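Local coordinates for protein cytochrome C, class II (Shewanella frigidimarina, PDB 4CX9) that binds a covalently attached heme c whose iron can take up nitric oxide, and probably serves in electron transfer as a cytochrome c prime, at residues L71-Q76 against H122-K127. Sequence-based numbering, arbitrary orientation.
Sequences LAKIWQ and HDVYKK. With HEC (heme c), chain D; NO (nitric oxide), chain C.
The last turn of helix 104-125, where Val-124 and Tyr-125 pack against Leu-71, Lys-73 and Ile-74, begins at His-122. His-122 can serve as axial ligand of the heme iron, but here its NE2 is 7.6 Å from FE and unbound; nitric oxide holds the coordination site on that side, its O 3.3 Å from His-122 CB. The imidazole of His-122, detached from the iron, donates from ND1 to Asp-123 OD1 (3.0 Å) in the ring plane, while Asp-123 OD2 forms a salt bridge with Lys-119. Val-124 turns CG1 over the centre of the Tyr-125 ring, 3.5 Å above its plane, and the same methyl meets CD of Lys-73. In one of two Lys-73 conformers, a bend at chi3 (-57°) brings NZ to a water that also donates to Val-124 O. This turn follows the heme-attachment cysteines Cys-118 and Cys-121 of the cytochrome c' four-helix bundle, and the contact ties it to the connection leading into helix 78-98. Tyr-125 O accepts a nearly straight bond from Leu-71 N (2.9 Å, 169°), and CG1 of Ile-74 meets CD1 of the Tyr-125 ring obliquely (3.5 Å). The phenol OH reaches Asp-80. Beyond the helix, Lys-126 runs across the heme, CE 3.4 Å from CHA and CD near the nitric oxide O; an alanine here would probably leave the heme edge at CHA and the nitric oxide less enclosed. Lys-127 lays CG against Leu-71 CD2 (3.6 Å), its extended chain carrying NZ to Thr-68 O, beside heme-binding Glu-69.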
loop_
_atom_site.group_PDB
_atom_site.type_symbol
_atom_site.label_atom_id
_atom_site.label_comp_id
_atom_site.label_asym_id
_atom_site.label_seq_id
_atom_site.Cartn_x
_atom_site.Cartn_y
_atom_site.Cartn_z
ATOM N N LEU A 71 15.543 9.631 11.222
ATOM C CA LEU A 71 16.560 10.540 11.741
ATOM C C LEU A 71 16.321 11.982 11.224
ATOM O O LEU A 71 15.901 12.235 10.102
ATOM C CB LEU A 71 17.965 10.061 11.371
ATOM C CG LEU A 71 18.436 8.826 12.145
ATOM C CD1 LEU A 71 19.710 8.295 11.463
ATOM C CD2 LEU A 71 18.683 9.092 13.640
ATOM N N ALA A 72 16.630 12.960 12.071
ATOM C CA ALA A 72 16.556 14.355 11.708
ATOM C C ALA A 72 17.363 14.695 10.441
ATOM O O ALA A 72 16.996 15.604 9.715
ATOM C CB ALA A 72 17.008 15.222 12.925
ATOM N N LYS A 73 18.405 13.922 10.148
ATOM C CA LYS A 73 19.254 14.077 8.952
ATOM C C LYS A 73 18.482 14.068 7.641
ATOM O O LYS A 73 18.871 14.678 6.683
ATOM C CB LYS A 73 20.312 12.973 8.912
ATOM C CG LYS A 73 21.341 13.125 7.795
ATOM C CD LYS A 73 22.312 11.966 7.847
ATOM C CE LYS A 73 22.944 11.938 9.213
ATOM N NZ LYS A 73 24.260 11.255 9.258
ATOM N N ILE A 74 17.384 13.317 7.619
ATOM C CA ILE A 74 16.461 13.392 6.477
ATOM C C ILE A 74 16.218 14.796 5.990
ATOM O O ILE A 74 16.264 15.049 4.816
ATOM C CB ILE A 74 15.143 12.660 6.790
ATOM C CG1 ILE A 74 15.454 11.161 7.011
ATOM C CG2 ILE A 74 14.116 12.885 5.660
ATOM C CD1 ILE A 74 14.240 10.406 7.466
ATOM N N TRP A 75 15.929 15.694 6.919
ATOM C CA TRP A 75 15.580 17.047 6.557
ATOM C C TRP A 75 16.794 17.983 6.416
ATOM O O TRP A 75 16.636 19.069 5.883
ATOM C CB TRP A 75 14.530 17.566 7.561
ATOM C CG TRP A 75 13.214 16.785 7.436
ATOM C CD1 TRP A 75 12.194 17.046 6.577
ATOM C CD2 TRP A 75 12.851 15.580 8.128
ATOM N NE1 TRP A 75 11.211 16.091 6.677
ATOM C CE2 TRP A 75 11.586 15.187 7.643
ATOM C CE3 TRP A 75 13.460 14.827 9.133
ATOM C CZ2 TRP A 75 10.916 14.079 8.128
ATOM C CZ3 TRP A 75 12.805 13.658 9.608
ATOM C CH2 TRP A 75 11.534 13.320 9.111
ATOM N N GLN A 76 17.958 17.548 6.869
ATOM C CA GLN A 76 19.237 18.254 6.621
ATOM C C GLN A 76 19.610 18.037 5.166
ATOM O O GLN A 76 20.156 18.955 4.537
ATOM C CB GLN A 76 20.344 17.778 7.585
ATOM C CG GLN A 76 21.800 18.274 7.383
ATOM C CD GLN A 76 22.112 19.658 7.933
ATOM N N HIS A 122 18.309 2.995 4.865
ATOM C CA HIS A 122 18.365 2.575 6.241
ATOM C C HIS A 122 19.635 3.068 6.951
ATOM O O HIS A 122 19.572 3.637 8.036
ATOM C CB HIS A 122 18.285 1.048 6.259
ATOM C CG HIS A 122 18.511 0.450 7.605
ATOM N ND1 HIS A 122 19.773 0.120 8.053
ATOM C CD2 HIS A 122 17.652 0.103 8.587
ATOM C CE1 HIS A 122 19.678 -0.387 9.271
ATOM N NE2 HIS A 122 18.402 -0.399 9.621
ATOM N N ASP A 123 20.773 2.822 6.321
ATOM C CA ASP A 123 22.055 3.053 6.976
ATOM C C ASP A 123 22.268 4.547 7.221
ATOM O O ASP A 123 22.919 4.924 8.225
ATOM C CB ASP A 123 23.184 2.445 6.133
ATOM C CG ASP A 123 23.233 0.939 6.205
ATOM O OD1 ASP A 123 22.609 0.320 7.086
ATOM O OD2 ASP A 123 23.929 0.399 5.317
ATOM N N VAL A 124 21.732 5.397 6.364
ATOM C CA VAL A 124 21.916 6.840 6.482
ATOM C C VAL A 124 20.805 7.507 7.293
ATOM O O VAL A 124 21.072 8.481 8.051
ATOM C CB VAL A 124 22.128 7.500 5.114
ATOM C CG1 VAL A 124 22.373 8.996 5.292
ATOM C CG2 VAL A 124 23.268 6.845 4.341
ATOM N N TYR A 125 19.554 7.078 7.132
ATOM C CA TYR A 125 18.406 7.889 7.550
ATOM C C TYR A 125 17.482 7.271 8.617
ATOM O O TYR A 125 16.511 7.922 9.041
ATOM C CB TYR A 125 17.607 8.257 6.301
ATOM C CG TYR A 125 18.354 9.181 5.428
ATOM C CD1 TYR A 125 18.690 10.453 5.864
ATOM C CD2 TYR A 125 18.771 8.804 4.150
ATOM C CE1 TYR A 125 19.431 11.302 5.049
ATOM C CE2 TYR A 125 19.477 9.678 3.307
ATOM C CZ TYR A 125 19.786 10.942 3.753
ATOM O OH TYR A 125 20.531 11.805 2.964
ATOM N N LYS A 126 17.749 6.034 9.029
ATOM C CA LYS A 126 16.937 5.318 10.047
ATOM C C LYS A 126 17.774 4.987 11.255
ATOM O O LYS A 126 18.910 4.550 11.117
ATOM C CB LYS A 126 16.331 4.026 9.478
ATOM C CG LYS A 126 15.259 3.395 10.346
ATOM C CD LYS A 126 14.653 2.163 9.676
ATOM C CE LYS A 126 13.538 1.558 10.479
ATOM N NZ LYS A 126 14.030 0.715 11.614
ATOM N N LYS A 127 17.201 5.182 12.453
ATOM C CA LYS A 127 17.871 4.812 13.718
ATOM C C LYS A 127 18.291 3.340 13.720
ATOM O O LYS A 127 17.600 2.472 13.132
ATOM C CB LYS A 127 16.931 5.078 14.902
ATOM C CG LYS A 127 16.606 6.531 15.085
ATOM C CD LYS A 127 15.687 6.786 16.271
ATOM C CE LYS A 127 15.023 8.175 16.158
ATOM N NZ LYS A 127 14.000 8.403 17.197
HETATM FE FE HEC D . 12.606 1.519 5.038
HETATM C CHA HEC D . 11.171 2.157 8.115
HETATM C CHB HEC D . 11.561 -1.692 5.270
HETATM C CHC HEC D . 13.320 1.057 1.788
HETATM C CHD HEC D . 13.599 4.677 4.867
HETATM N NA HEC D . 11.572 0.430 6.439
HETATM C C1A HEC D . 11.052 0.835 7.612
HETATM C C2A HEC D . 10.442 -0.233 8.274
HETATM C C3A HEC D . 10.584 -1.339 7.491
HETATM C C4A HEC D . 11.243 -0.870 6.343
HETATM C CMA HEC D . 10.124 -2.750 7.773
HETATM C CAA HEC D . 9.776 -0.138 9.652
HETATM C CBA HEC D . 8.309 0.285 9.504
HETATM C CGA HEC D . 7.556 0.313 10.840
HETATM O O1A HEC D . 7.772 1.254 11.587
HETATM O O2A HEC D . 6.730 -0.627 11.089
HETATM N NB HEC D . 12.444 -0.023 3.780
HETATM C C1B HEC D . 12.128 -1.307 4.042
HETATM C C2B HEC D . 12.350 -2.188 2.956
HETATM C C3B HEC D . 12.793 -1.394 1.959
HETATM C C4B HEC D . 12.864 -0.087 2.476
HETATM C CMB HEC D . 12.136 -3.667 2.902
HETATM C CAB HEC D . 13.209 -1.745 0.557
HETATM C CBB HEC D . 12.334 -2.725 -0.139
HETATM N NC HEC D . 13.224 2.679 3.523
HETATM C C1C HEC D . 13.540 2.347 2.253
HETATM C C2C HEC D . 14.103 3.440 1.526
HETATM C C3C HEC D . 14.183 4.485 2.436
HETATM C C4C HEC D . 13.677 3.967 3.651
HETATM C CMC HEC D . 14.514 3.355 0.068
HETATM C CAC HEC D . 14.706 5.868 2.213
HETATM C CBC HEC D . 14.706 6.413 0.812
HETATM N ND HEC D . 12.366 3.138 6.279
HETATM C C1D HEC D . 12.948 4.329 6.051
HETATM C C2D HEC D . 12.798 5.189 7.167
HETATM C C3D HEC D . 12.036 4.485 8.060
HETATM C C4D HEC D . 11.804 3.226 7.503
HETATM C CMD HEC D . 13.358 6.576 7.366
HETATM C CAD HEC D . 11.547 4.946 9.394
HETATM C CBD HEC D . 10.110 5.399 9.351
HETATM C CGD HEC D . 9.613 5.937 10.692
HETATM O O1D HEC D . 9.918 5.231 11.718
HETATM O O2D HEC D . 8.954 6.989 10.707
HETATM N N NO C . 14.191 1.087 5.702
HETATM O O NO C . 15.113 1.808 5.923
HETATM O O HOH W 1 23.356 8.747 9.465
#